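Local coordinates for xylose isomerase-like TIM barrel domain-containing protein (Thermus thermophilus, PDB 3AYV) that is of unknown function but binds zinc ions in a TIM barrel of the xylose isomerase-like family and may take part in protection against oxidative stress, at residues A26-D31 and G50-H55; R76-G81 and G120-R125; S97-G102 and S138-P143; R197-G202 and V224-E229. All blocks are in the same frame, centred on the assembly; numbering follows the deposited sequence.

Contact 1: residues A26-D31 and G50-H55. With ZN (zinc ion), chain E.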
loop_
_atom_site.group_PDB
_atom_site.type_symbol
_atom_site.label_atom_id
_atom_site.label_comp_id
_atom_site.label_asym_id
_atom_site.label_seq_id
_atom_site.Cartn_x
_atom_site.Cartn_y
_atom_site.Cartn_z
ATOM N N ALA A 26 11.975 -2.811 3.337
ATOM C CA ALA A 26 10.880 -2.973 4.287
ATOM C C ALA A 26 9.698 -2.079 3.932
ATOM O O ALA A 26 9.892 -0.948 3.507
ATOM C CB ALA A 26 11.353 -2.640 5.693
ATOM N N GLU A 27 8.486 -2.601 4.119
ATOM C CA GLU A 27 7.309 -1.734 4.211
ATOM C C GLU A 27 6.584 -2.079 5.496
ATOM O O GLU A 27 5.982 -3.159 5.620
ATOM C CB GLU A 27 6.390 -1.878 2.995
ATOM C CG GLU A 27 5.212 -0.920 3.095
ATOM C CD GLU A 27 4.623 -0.559 1.766
ATOM O OE1 GLU A 27 3.512 -1.030 1.478
ATOM O OE2 GLU A 27 5.266 0.198 1.013
ATOM N N VAL A 28 6.657 -1.172 6.458
ATOM C CA VAL A 28 6.195 -1.448 7.802
ATOM C C VAL A 28 4.787 -0.913 8.013
ATOM O O VAL A 28 4.532 0.279 7.833
ATOM C CB VAL A 28 7.096 -0.780 8.861
ATOM C CG1 VAL A 28 6.680 -1.284 10.258
ATOM C CG2 VAL A 28 8.572 -1.093 8.591
ATOM N N TYR A 29 3.882 -1.797 8.414
ATOM C CA TYR A 29 2.534 -1.360 8.735
ATOM C C TYR A 29 2.488 -0.839 10.154
ATOM O O TYR A 29 2.940 -1.495 11.102
ATOM C CB TYR A 29 1.550 -2.508 8.514
ATOM C CG TYR A 29 0.245 -2.332 9.265
ATOM C CD1 TYR A 29 -0.743 -1.462 8.796
ATOM C CD2 TYR A 29 -0.024 -3.087 10.406
ATOM C CE1 TYR A 29 -1.964 -1.316 9.474
ATOM C CE2 TYR A 29 -1.238 -2.955 11.095
ATOM C CZ TYR A 29 -2.205 -2.080 10.622
ATOM O OH TYR A 29 -3.411 -1.985 11.311
ATOM N N LEU A 30 1.939 0.361 10.306
ATOM C CA LEU A 30 1.970 1.046 11.587
ATOM C C LEU A 30 0.736 0.664 12.421
ATOM O O LEU A 30 -0.281 1.372 12.387
ATOM C CB LEU A 30 2.098 2.569 11.383
ATOM C CG LEU A 30 3.269 3.018 10.492
ATOM C CD1 LEU A 30 3.318 4.557 10.379
ATOM C CD2 LEU A 30 4.594 2.525 11.062
ATOM N N ASP A 31 0.847 -0.455 13.153
ATOM C CA ASP A 31 -0.198 -0.901 14.103
ATOM C C ASP A 31 -0.706 0.300 14.908
ATOM O O ASP A 31 0.068 0.982 15.622
ATOM C CB ASP A 31 0.321 -1.974 15.101
ATOM C CG ASP A 31 0.894 -3.205 14.427
ATOM O OD1 ASP A 31 1.964 -3.111 13.779
ATOM O OD2 ASP A 31 0.289 -4.295 14.576
ATOM N N GLY A 50 18.447 0.535 4.969
ATOM C CA GLY A 50 17.994 -0.155 3.759
ATOM C C GLY A 50 16.689 0.554 3.451
ATOM O O GLY A 50 16.219 1.344 4.277
ATOM N N LYS A 51 16.113 0.304 2.280
ATOM C CA LYS A 51 14.961 1.090 1.836
ATOM C C LYS A 51 13.725 0.765 2.677
ATOM O O LYS A 51 13.427 -0.399 2.938
ATOM C CB LYS A 51 14.722 0.926 0.336
ATOM C CG LYS A 51 15.809 1.640 -0.517
ATOM C CD LYS A 51 15.702 1.304 -2.001
ATOM C CE LYS A 51 16.713 2.108 -2.817
ATOM N NZ LYS A 51 17.105 1.370 -4.056
ATOM N N LEU A 52 13.041 1.816 3.120
ATOM C CA LEU A 52 11.883 1.636 3.986
ATOM C C LEU A 52 10.724 2.530 3.544
ATOM O O LEU A 52 10.905 3.713 3.233
ATOM C CB LEU A 52 12.251 1.900 5.448
ATOM C CG LEU A 52 11.142 1.700 6.508
ATOM C CD1 LEU A 52 11.726 1.256 7.821
ATOM C CD2 LEU A 52 10.251 2.977 6.707
ATOM N N SER A 53 9.540 1.936 3.523
ATOM C CA SER A 53 8.305 2.663 3.287
ATOM C C SER A 53 7.355 2.220 4.399
ATOM O O SER A 53 7.675 1.315 5.165
ATOM C CB SER A 53 7.740 2.367 1.892
ATOM O OG SER A 53 7.703 0.973 1.598
ATOM N N VAL A 54 6.203 2.877 4.525
ATOM C CA VAL A 54 5.255 2.453 5.563
ATOM C C VAL A 54 3.875 2.256 4.961
ATOM O O VAL A 54 3.542 2.854 3.938
ATOM C CB VAL A 54 5.114 3.451 6.753
ATOM C CG1 VAL A 54 6.464 3.730 7.430
ATOM C CG2 VAL A 54 4.461 4.740 6.283
ATOM N N HIS A 55 3.087 1.398 5.608
ATOM C CA HIS A 55 1.639 1.340 5.335
ATOM C C HIS A 55 0.947 2.048 6.481
ATOM O O HIS A 55 1.092 1.665 7.646
ATOM C CB HIS A 55 1.167 -0.115 5.250
ATOM C CG HIS A 55 -0.158 -0.260 4.574
ATOM N ND1 HIS A 55 -1.292 0.410 5.001
ATOM C CD2 HIS A 55 -0.523 -0.962 3.478
ATOM C CE1 HIS A 55 -2.299 0.112 4.193
ATOM N NE2 HIS A 55 -1.862 -0.727 3.272
HETATM ZN ZN ZN E . -2.966 -1.963 1.686
HETATM O O HOH W 1 -1.647 -3.600 1.649
HETATM O O HOH W 2 -3.989 -3.734 3.052
#
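Tyr29 and His55 lie side by side at the C-terminal ends of two parallel strands, their CB atoms 4.1 Å apart, and the histidine goes on from there to bind a metal: His55 NE2 sits 2.3 Å from a zinc ion. With CG anti to the backbone N (chi1 -162°), the imidazole reaches into the barrel, where His96 and Glu136 share the same zinc and two waters add to its shell. The strands run 27° apart and are zipped by five backbone bonds, from Ala26 N to Lys51 O (2.8 Å) through to Leu30 N to His55 O (3.1 Å). This is a beta-alpha-beta unit of the TIM barrel, strands 25-29 and 52-55 joined through helix 38-47. Glu27, Ser53, Tyr29 and His55 face the barrel interior; Ala26, Val28, Leu52 and Val54 face the opposite side. On that side Val28 CG2 meets Leu52 CD1 at 4.0 Å, and Leu30 CG lies 4.2 Å from Val54 CB. Inside, Ser53 OG faces Glu27 OE2, whose place is less sure, while Glu27 OE1 is hydrogen-bonded to NE2 of His187, a ligand of a second zinc.

Contact 2: residues R76-G81 and G120-R125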
loop_
_atom_site.group_PDB
_atom_site.type_symbol
_atom_site.label_atom_id
_atom_site.label_comp_id
_atom_site.label_asym_id
_atom_site.label_seq_id
_atom_site.Cartn_x
_atom_site.Cartn_y
_atom_site.Cartn_z
ATOM N N ARG A 76 -6.471 11.943 12.275
ATOM C CA ARG A 76 -5.401 11.820 13.295
ATOM C C ARG A 76 -4.464 10.637 13.017
ATOM O O ARG A 76 -3.223 10.771 13.121
ATOM C CB ARG A 76 -5.972 11.753 14.724
ATOM C CG ARG A 76 -6.616 13.044 15.222
ATOM C CD ARG A 76 -7.010 12.999 16.737
ATOM N NE ARG A 76 -7.886 11.889 17.158
ATOM C CZ ARG A 76 -9.226 11.931 17.152
ATOM N NH1 ARG A 76 -9.877 12.996 16.702
ATOM N NH2 ARG A 76 -9.924 10.885 17.562
ATOM N N ARG A 77 -5.042 9.493 12.636
ATOM C CA ARG A 77 -4.270 8.290 12.305
ATOM C C ARG A 77 -3.320 8.492 11.103
ATOM O O ARG A 77 -2.135 8.049 11.141
ATOM C CB ARG A 77 -5.210 7.105 12.023
ATOM C CG ARG A 77 -5.904 6.543 13.274
ATOM C CD ARG A 77 -4.959 5.694 14.072
ATOM N NE ARG A 77 -5.581 5.016 15.219
ATOM C CZ ARG A 77 -5.314 5.276 16.492
ATOM N NH1 ARG A 77 -4.449 6.238 16.825
ATOM N NH2 ARG A 77 -5.900 4.560 17.439
ATOM N N LEU A 78 -3.828 9.112 10.030
ATOM C CA LEU A 78 -3.002 9.353 8.856
ATOM C C LEU A 78 -1.860 10.356 9.154
ATOM O O LEU A 78 -0.710 10.110 8.793
ATOM C CB LEU A 78 -3.843 9.854 7.673
ATOM C CG LEU A 78 -4.880 8.829 7.179
ATOM C CD1 LEU A 78 -5.650 9.448 6.032
ATOM C CD2 LEU A 78 -4.181 7.526 6.707
ATOM N N LEU A 79 -2.195 11.444 9.824
ATOM C CA LEU A 79 -1.206 12.494 10.162
ATOM C C LEU A 79 -0.119 11.991 11.131
ATOM O O LEU A 79 1.086 12.223 10.905
ATOM C CB LEU A 79 -1.915 13.734 10.700
ATOM C CG LEU A 79 -2.805 14.497 9.700
ATOM C CD1 LEU A 79 -3.548 15.609 10.447
ATOM C CD2 LEU A 79 -1.996 15.074 8.536
ATOM N N PHE A 80 -0.525 11.262 12.160
ATOM C CA PHE A 80 0.441 10.719 13.115
ATOM C C PHE A 80 1.304 9.645 12.469
ATOM O O PHE A 80 2.540 9.635 12.642
ATOM C CB PHE A 80 -0.235 10.215 14.391
ATOM C CG PHE A 80 0.724 10.090 15.557
ATOM C CD1 PHE A 80 1.662 11.099 15.805
ATOM C CD2 PHE A 80 0.718 8.971 16.363
ATOM C CE1 PHE A 80 2.568 10.991 16.866
ATOM C CE2 PHE A 80 1.617 8.857 17.442
ATOM C CZ PHE A 80 2.531 9.853 17.686
ATOM N N GLY A 81 0.670 8.782 11.670
ATOM C CA GLY A 81 1.380 7.769 10.903
ATOM C C GLY A 81 2.440 8.421 10.009
ATOM O O GLY A 81 3.553 7.884 9.870
ATOM N N GLY A 120 -6.508 16.948 1.585
ATOM C CA GLY A 120 -5.718 18.210 1.532
ATOM C C GLY A 120 -4.628 18.275 2.607
ATOM O O GLY A 120 -3.446 18.452 2.279
ATOM N N LEU A 121 -5.019 18.122 3.876
ATOM C CA LEU A 121 -4.075 18.218 5.023
ATOM C C LEU A 121 -3.066 17.088 5.053
ATOM O O LEU A 121 -1.933 17.262 5.503
ATOM C CB LEU A 121 -4.814 18.263 6.364
ATOM C CG LEU A 121 -5.645 19.507 6.698
ATOM C CD1 LEU A 121 -6.265 19.325 8.092
ATOM C CD2 LEU A 121 -4.861 20.851 6.591
ATOM N N VAL A 122 -3.493 15.912 4.590
ATOM C CA VAL A 122 -2.614 14.756 4.559
ATOM C C VAL A 122 -1.534 14.907 3.492
ATOM O O VAL A 122 -0.352 14.664 3.768
ATOM C CB VAL A 122 -3.416 13.461 4.328
ATOM C CG1 VAL A 122 -2.503 12.233 4.435
ATOM C CG2 VAL A 122 -4.510 13.405 5.369
ATOM N N VAL A 123 -1.929 15.322 2.290
ATOM C CA VAL A 123 -0.965 15.588 1.214
ATOM C C VAL A 123 0.019 16.702 1.646
ATOM O O VAL A 123 1.233 16.608 1.391
ATOM C CB VAL A 123 -1.683 15.964 -0.099
ATOM C CG1 VAL A 123 -0.691 16.410 -1.193
ATOM C CG2 VAL A 123 -2.451 14.726 -0.610
ATOM N N ARG A 124 -0.517 17.732 2.297
ATOM C CA ARG A 124 0.324 18.847 2.747
ATOM C C ARG A 124 1.343 18.382 3.785
ATOM O O ARG A 124 2.531 18.772 3.715
ATOM C CB ARG A 124 -0.522 20.018 3.260
ATOM C CG ARG A 124 -1.342 20.721 2.156
ATOM C CD ARG A 124 -2.367 21.691 2.784
ATOM N NE ARG A 124 -1.714 22.667 3.662
ATOM C CZ ARG A 124 -2.331 23.688 4.259
ATOM N NH1 ARG A 124 -3.637 23.880 4.095
ATOM N NH2 ARG A 124 -1.638 24.527 5.026
ATOM N N ARG A 125 0.913 17.524 4.717
ATOM C CA ARG A 125 1.815 17.003 5.759
ATOM C C ARG A 125 2.919 16.139 5.145
ATOM O O ARG A 125 4.091 16.247 5.533
ATOM C CB ARG A 125 1.040 16.215 6.858
ATOM C CG ARG A 125 1.888 15.768 8.064
ATOM C CD ARG A 125 2.596 16.971 8.746
ATOM N NE ARG A 125 3.299 16.593 9.989
ATOM C CZ ARG A 125 4.461 17.111 10.396
ATOM N NH1 ARG A 125 5.090 18.026 9.662
ATOM N NH2 ARG A 125 5.023 16.697 11.528
HETATM O O HOH W 3 1.338 15.302 11.437
#
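Leu79 points its CD2 methyl across the gap between two helices on the outside of the TIM barrel, against Leu121, Val122 and Arg125. Segments 76-81 and 120-125 are almost perfectly parallel, 4° between their directions, with axes 9.8 Å apart, so the backbones do not meet and the contact is made by side chains reaching across, Leu79 as far as the other backbone. The isobutyl chain of Leu79 has CG anti to the carbonyl carbon (chi1 -66°) and an extended second torsion, which brings CD2 to the other helix. The methyl rests 3.7 Å from Arg125 CB, and the same CD2 lies equally near Leu121 O, so its surroundings combine aliphatic carbon with a backbone carbonyl. Leu79 and the aliphatic start of Arg125 pass at a slant rather than end on. Deeper toward the barrel, Leu78 meets Val122 in the same manner, CD1 to CG2 at 4.2 Å. Val122 also packs on Leu75 and Leu82 of helix 68-87 and on Leu133 of strand 132-136, which ties the helix pair to the sheet beneath. The Arg125 chain, bent at its second torsion (56°), carries its guanidinium back toward the first helix, where NH2 forms a salt bridge with Asp83. Between the helices one water accepts from Arg125 NE at 2.8 Å and donates weakly to Leu79 O at 3.1 Å.

Contact 3: residues S97-G102 and S138-P143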
loop_
_atom_site.group_PDB
_atom_site.type_symbol
_atom_site.label_atom_id
_atom_site.label_comp_id
_atom_site.label_asym_id
_atom_site.label_seq_id
_atom_site.Cartn_x
_atom_site.Cartn_y
_atom_site.Cartn_z
ATOM N N SER A 97 -8.350 4.265 0.312
ATOM C CA SER A 97 -9.333 5.372 0.161
ATOM C C SER A 97 -10.390 5.454 1.271
ATOM O O SER A 97 -11.031 6.507 1.446
ATOM C CB SER A 97 -10.029 5.306 -1.208
ATOM O OG SER A 97 -11.045 4.300 -1.203
ATOM N N GLY A 98 -10.603 4.354 1.983
ATOM C CA GLY A 98 -11.636 4.329 3.017
ATOM C C GLY A 98 -12.987 3.839 2.484
ATOM O O GLY A 98 -13.932 3.641 3.263
ATOM N N ILE A 99 -13.073 3.617 1.175
ATOM C CA ILE A 99 -14.363 3.206 0.565
ATOM C C ILE A 99 -14.814 1.838 1.154
ATOM O O ILE A 99 -13.991 0.927 1.288
ATOM C CB ILE A 99 -14.294 3.201 -0.972
ATOM C CG1 ILE A 99 -15.722 3.161 -1.564
ATOM C CG2 ILE A 99 -13.439 1.981 -1.508
ATOM C CD1 ILE A 99 -15.767 3.125 -3.124
ATOM N N PRO A 100 -16.088 1.728 1.571
ATOM C CA PRO A 100 -16.646 0.439 2.050
ATOM C C PRO A 100 -16.690 -0.551 0.911
ATOM O O PRO A 100 -16.750 -0.157 -0.240
ATOM C CB PRO A 100 -18.104 0.782 2.410
ATOM C CG PRO A 100 -18.156 2.258 2.557
ATOM C CD PRO A 100 -17.076 2.827 1.640
ATOM N N HIS A 101 -16.705 -1.839 1.228
ATOM C CA HIS A 101 -16.875 -2.820 0.194
ATOM C C HIS A 101 -18.262 -2.729 -0.446
ATOM O O HIS A 101 -19.235 -2.435 0.243
ATOM C CB HIS A 101 -16.748 -4.226 0.789
ATOM C CG HIS A 101 -16.962 -5.263 -0.237
ATOM N ND1 HIS A 101 -16.020 -5.535 -1.214
ATOM C CD2 HIS A 101 -18.050 -6.008 -0.537
ATOM C CE1 HIS A 101 -16.512 -6.440 -2.045
ATOM N NE2 HIS A 101 -17.739 -6.744 -1.652
ATOM N N GLY A 102 -18.334 -2.976 -1.749
ATOM C CA GLY A 102 -19.618 -3.168 -2.424
ATOM C C GLY A 102 -20.348 -1.910 -2.868
ATOM O O GLY A 102 -21.558 -1.956 -3.144
ATOM N N SER A 138 -8.384 -0.705 -3.055
ATOM C CA SER A 138 -8.907 -1.669 -2.105
ATOM C C SER A 138 -10.236 -2.218 -2.634
ATOM O O SER A 138 -10.229 -3.189 -3.396
ATOM C CB SER A 138 -9.008 -1.049 -0.698
ATOM O OG SER A 138 -9.801 0.137 -0.694
ATOM N N HIS A 139 -11.341 -1.529 -2.354
ATOM C CA HIS A 139 -12.672 -1.982 -2.714
ATOM C C HIS A 139 -13.323 -1.214 -3.852
ATOM O O HIS A 139 -14.490 -1.463 -4.141
ATOM C CB HIS A 139 -13.604 -1.964 -1.469
ATOM C CG HIS A 139 -13.126 -2.869 -0.382
ATOM N ND1 HIS A 139 -13.398 -4.219 -0.369
ATOM C CD2 HIS A 139 -12.327 -2.631 0.689
ATOM C CE1 HIS A 139 -12.810 -4.773 0.679
ATOM N NE2 HIS A 139 -12.151 -3.829 1.336
ATOM N N GLU A 140 -12.580 -0.310 -4.517
ATOM C CA GLU A 140 -13.177 0.467 -5.613
ATOM C C GLU A 140 -13.550 -0.504 -6.727
ATOM O O GLU A 140 -12.772 -1.405 -7.043
ATOM C CB GLU A 140 -12.233 1.560 -6.168
ATOM C CG GLU A 140 -11.836 2.649 -5.145
ATOM C CD GLU A 140 -10.726 2.200 -4.205
ATOM O OE1 GLU A 140 -10.191 1.080 -4.348
ATOM O OE2 GLU A 140 -10.392 2.976 -3.285
ATOM N N PRO A 141 -14.754 -0.350 -7.284
ATOM C CA PRO A 141 -15.110 -1.316 -8.336
ATOM C C PRO A 141 -14.311 -1.163 -9.646
ATOM O O PRO A 141 -14.148 -2.154 -10.362
ATOM C CB PRO A 141 -16.626 -1.123 -8.522
ATOM C CG PRO A 141 -16.981 0.183 -7.855
ATOM C CD PRO A 141 -15.911 0.421 -6.780
ATOM N N HIS A 142 -13.781 0.037 -9.924
ATOM C CA HIS A 142 -13.127 0.348 -11.195
ATOM C C HIS A 142 -12.166 1.520 -10.961
ATOM O O HIS A 142 -12.440 2.391 -10.117
ATOM C CB HIS A 142 -14.198 0.730 -12.261
ATOM C CG HIS A 142 -13.651 0.928 -13.644
ATOM N ND1 HIS A 142 -12.992 2.077 -14.042
ATOM C CD2 HIS A 142 -13.674 0.115 -14.733
ATOM C CE1 HIS A 142 -12.609 1.954 -15.301
ATOM N NE2 HIS A 142 -13.019 0.775 -15.748
ATOM N N PRO A 143 -11.025 1.538 -11.680
ATOM C CA PRO A 143 -9.982 2.548 -11.488
ATOM C C PRO A 143 -10.458 3.974 -11.786
ATOM O O PRO A 143 -9.834 4.941 -11.323
ATOM C CB PRO A 143 -8.862 2.113 -12.455
ATOM C CG PRO A 143 -9.522 1.167 -13.421
ATOM C CD PRO A 143 -10.602 0.491 -12.630
HETATM O O HOH W 4 -8.468 2.177 -1.638
HETATM O O HOH W 5 -10.842 1.303 1.611
HETATM O O HOH W 6 -16.755 -0.347 -2.998
HETATM O O HOH W 7 -16.247 -3.575 -3.834
#
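Ser97 opens the contact by giving its hydroxyl proton to Glu140: OG lies 2.6 Å from OE2, reaching that oxygen on its anti side, 27° out of the carboxylate plane. The same Ser97 OG accepts from Ile99 N at 3.2 Å, closing an ST turn that passes through Gly98. A bend at the second torsion of Glu140 (80°) turns its carboxylate to Ser97 and also to its own segment, where OE1 offers the syn lone pair to Ser138 N. A water adds a further link: it accepts from Ser97 N and from Ser138 OG and donates to Glu140 OE2. Next along the chain, Ile99 lowers its CG2 branch between the glutamate and the neighbouring histidine, 3.7 Å from Glu140 OE2 and 3.9 Å from His139 CB. These are two loops at the C-terminal ends of adjacent TIM-barrel strands, 92-96 and 132-136, each starting just past a zinc ligand, His96 and Glu136; Ser138 approaches the side chains of His96 and His165. A second water joins Ile99 O to Ser138 OG. Pro100 contributes its carbonyl oxygen, 3.8 Å from His139 CB. His101 then brings the edge of its ring to His139: the two ND1 atoms are hydrogen-bonded at 3.1 Å, in the plane of the His101 ring, either one able to donate. The rings meet rim to rim with planes 84° apart, and the backbone N of His101 lies over a face of the His139 ring. Gly102 N donates to a water at 3.0 Å that lies between it and His139 O.

Contact 4: residues R197-G202 and V224-E229. With ZN (zinc ion), chain G.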
loop_
_atom_site.group_PDB
_atom_site.type_symbol
_atom_site.label_atom_id
_atom_site.label_comp_id
_atom_site.label_asym_id
_atom_site.label_seq_id
_atom_site.Cartn_x
_atom_site.Cartn_y
_atom_site.Cartn_z
ATOM N N ARG A 197 -5.604 -13.718 -0.272
ATOM C CA ARG A 197 -4.819 -14.768 0.388
ATOM C C ARG A 197 -3.455 -14.353 0.858
ATOM O O ARG A 197 -2.940 -14.923 1.844
ATOM C CB ARG A 197 -4.676 -15.985 -0.541
ATOM C CG ARG A 197 -5.994 -16.651 -0.854
ATOM C CD ARG A 197 -6.504 -17.357 0.389
ATOM N NE ARG A 197 -7.586 -18.257 0.048
ATOM C CZ ARG A 197 -8.115 -19.138 0.897
ATOM N NH1 ARG A 197 -7.678 -19.226 2.139
ATOM N NH2 ARG A 197 -9.084 -19.919 0.480
ATOM N N HIS A 198 -2.871 -13.359 0.187
ATOM C CA HIS A 198 -1.492 -12.963 0.477
ATOM C C HIS A 198 -0.533 -14.156 0.325
ATOM O O HIS A 198 0.374 -14.337 1.132
ATOM C CB HIS A 198 -1.369 -12.283 1.861
ATOM C CG HIS A 198 -1.947 -10.902 1.901
ATOM N ND1 HIS A 198 -1.321 -9.848 2.531
ATOM C CD2 HIS A 198 -3.066 -10.389 1.332
ATOM C CE1 HIS A 198 -2.043 -8.752 2.378
ATOM N NE2 HIS A 198 -3.113 -9.056 1.666
ATOM N N TRP A 199 -0.765 -14.963 -0.709
ATOM C CA TRP A 199 0.123 -16.085 -1.002
ATOM C C TRP A 199 1.319 -15.593 -1.809
ATOM O O TRP A 199 1.275 -14.511 -2.409
ATOM C CB TRP A 199 -0.595 -17.134 -1.830
ATOM C CG TRP A 199 -1.659 -17.951 -1.119
ATOM C CD1 TRP A 199 -1.806 -18.151 0.235
ATOM C CD2 TRP A 199 -2.676 -18.729 -1.755
ATOM N NE1 TRP A 199 -2.879 -18.998 0.469
ATOM C CE2 TRP A 199 -3.426 -19.362 -0.736
ATOM C CE3 TRP A 199 -3.041 -18.942 -3.091
ATOM C CZ2 TRP A 199 -4.514 -20.206 -1.023
ATOM C CZ3 TRP A 199 -4.131 -19.772 -3.374
ATOM C CH2 TRP A 199 -4.849 -20.388 -2.345
ATOM N N ASN A 200 2.381 -16.395 -1.826
ATOM C CA ASN A 200 3.508 -16.163 -2.741
ATOM C C ASN A 200 3.125 -16.096 -4.213
ATOM O O ASN A 200 2.189 -16.761 -4.665
ATOM C CB ASN A 200 4.558 -17.282 -2.575
ATOM C CG ASN A 200 5.467 -17.049 -1.392
ATOM O OD1 ASN A 200 5.588 -17.894 -0.505
ATOM N ND2 ASN A 200 6.114 -15.913 -1.369
ATOM N N LEU A 201 3.872 -15.296 -4.969
ATOM C CA LEU A 201 3.721 -15.248 -6.429
ATOM C C LEU A 201 3.857 -16.669 -6.964
ATOM O O LEU A 201 4.662 -17.431 -6.441
ATOM C CB LEU A 201 4.809 -14.362 -7.032
ATOM C CG LEU A 201 4.844 -12.911 -6.540
ATOM C CD1 LEU A 201 5.944 -12.116 -7.292
ATOM C CD2 LEU A 201 3.456 -12.273 -6.724
ATOM N N GLY A 202 3.048 -17.021 -7.953
ATOM C CA GLY A 202 3.091 -18.357 -8.568
ATOM C C GLY A 202 2.084 -19.336 -7.965
ATOM O O GLY A 202 1.829 -20.394 -8.548
ATOM N N VAL A 224 3.050 -10.771 1.598
ATOM C CA VAL A 224 2.956 -12.222 1.627
ATOM C C VAL A 224 3.023 -12.684 3.069
ATOM O O VAL A 224 3.898 -12.251 3.835
ATOM C CB VAL A 224 4.096 -12.859 0.772
ATOM C CG1 VAL A 224 4.178 -14.362 0.959
ATOM C CG2 VAL A 224 3.880 -12.555 -0.715
ATOM N N ARG A 225 2.108 -13.574 3.443
ATOM C CA ARG A 225 2.011 -13.976 4.834
ATOM C C ARG A 225 2.851 -15.191 5.179
ATOM O O ARG A 225 3.106 -15.464 6.351
ATOM C CB ARG A 225 0.546 -14.068 5.280
ATOM C CG ARG A 225 -0.021 -12.653 5.510
ATOM C CD ARG A 225 -1.270 -12.634 6.391
ATOM N NE ARG A 225 -2.484 -12.872 5.615
ATOM C CZ ARG A 225 -3.254 -11.911 5.094
ATOM N NH1 ARG A 225 -2.955 -10.624 5.267
ATOM N NH2 ARG A 225 -4.339 -12.245 4.399
ATOM N N GLU A 226 3.335 -15.883 4.153
ATOM C CA GLU A 226 4.221 -17.037 4.331
ATOM C C GLU A 226 5.654 -16.585 4.041
ATOM O O GLU A 226 5.866 -15.426 3.682
ATOM C CB GLU A 226 3.792 -18.169 3.388
ATOM C CG GLU A 226 3.398 -17.740 1.939
ATOM C CD GLU A 226 2.572 -18.803 1.176
ATOM O OE1 GLU A 226 2.136 -19.792 1.810
ATOM O OE2 GLU A 226 2.344 -18.664 -0.050
ATOM N N ASP A 227 6.637 -17.484 4.171
ATOM C CA ASP A 227 7.996 -17.132 3.792
ATOM C C ASP A 227 8.051 -16.575 2.374
ATOM O O ASP A 227 7.594 -17.220 1.448
ATOM C CB ASP A 227 8.947 -18.324 3.861
ATOM C CG ASP A 227 10.390 -17.884 3.712
ATOM O OD1 ASP A 227 10.992 -17.441 4.727
ATOM O OD2 ASP A 227 10.895 -17.912 2.570
ATOM N N PRO A 228 8.653 -15.390 2.200
ATOM C CA PRO A 228 8.616 -14.734 0.893
ATOM C C PRO A 228 9.660 -15.197 -0.120
ATOM O O PRO A 228 9.661 -14.703 -1.253
ATOM C CB PRO A 228 8.838 -13.258 1.242
ATOM C CG PRO A 228 9.680 -13.286 2.499
ATOM C CD PRO A 228 9.376 -14.592 3.209
ATOM N N GLU A 229 10.533 -16.142 0.236
ATOM C CA GLU A 229 11.571 -16.522 -0.734
ATOM C C GLU A 229 11.020 -16.927 -2.095
ATOM O O GLU A 229 11.565 -16.507 -3.121
ATOM C CB GLU A 229 12.533 -17.596 -0.223
ATOM C CG GLU A 229 13.779 -17.653 -1.102
ATOM C CD GLU A 229 14.729 -18.742 -0.727
ATOM O OE1 GLU A 229 14.951 -18.954 0.478
ATOM O OE2 GLU A 229 15.265 -19.380 -1.661
HETATM ZN ZN ZN G . -4.426 -7.339 0.740
HETATM O O HOH W 8 -2.756 -5.936 0.692
HETATM O O HOH W 9 -3.441 -8.160 -1.271
HETATM O O HOH W 10 -5.247 -6.608 2.628
#
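Arg225 lays its guanidinium flat over the imidazole of His198, group centres 3.9 Å apart and planes 13° from parallel. A bend at the third torsion of the arginine (chi3 -85°) folds its end back along the ring, with NH1 over the rim near ND1; that pair, 3.3 Å apart, is a stacking contact between two donors. The backbones of the same two residues are joined as well, Arg225 N giving a hydrogen bond to His198 O at 3.0 Å. Glu226 has CG between its backbone N and carbonyl carbon (chi1 42°), and from there the extended chain carries OE2 to Asn200 N, 2.9 Å away, which meets it on the anti lone pair; its OE1 pairs with Arg203. The Asn200 side chain packs at about a right angle against Val224, whose CG2 also lies 3.7 Å from Trp199 O. Farther on, Asp227 OD2 accepts from Glu229 N at 3.0 Å, a capping bond at the start of helix 229-240, while OD1 pairs with Arg18. At the far end of the His198 ring, NE2 binds a zinc ion at 2.4 Å with His165, Asp196 and three waters, part of the multi-zinc site at the C-terminal mouth of this TIM barrel.

From the N terminus, contact 1 comes first: it brings strands 25-29 and 52-55 together and closes the loop that carries helix 38-47. Helix 68-87 follows directly and opens contact 2, and the two contacts touch, Leu30 CD1 lying 3.4 Å from Gly81 O. Contact 3 opens at 97-102 before contact 2 closes at 120-125, then closes at 138-143, so these two cross, although their nearest atoms stay about 8 Å apart. Contact 4 stands in series after all of them, closing the loop that contains strand 219-222 by joining the segments on either side of it. Contact 1 thus ties neighbouring barrel strands, contact 2 outer helices, and contacts 3 and 4 loops near the zinc ions.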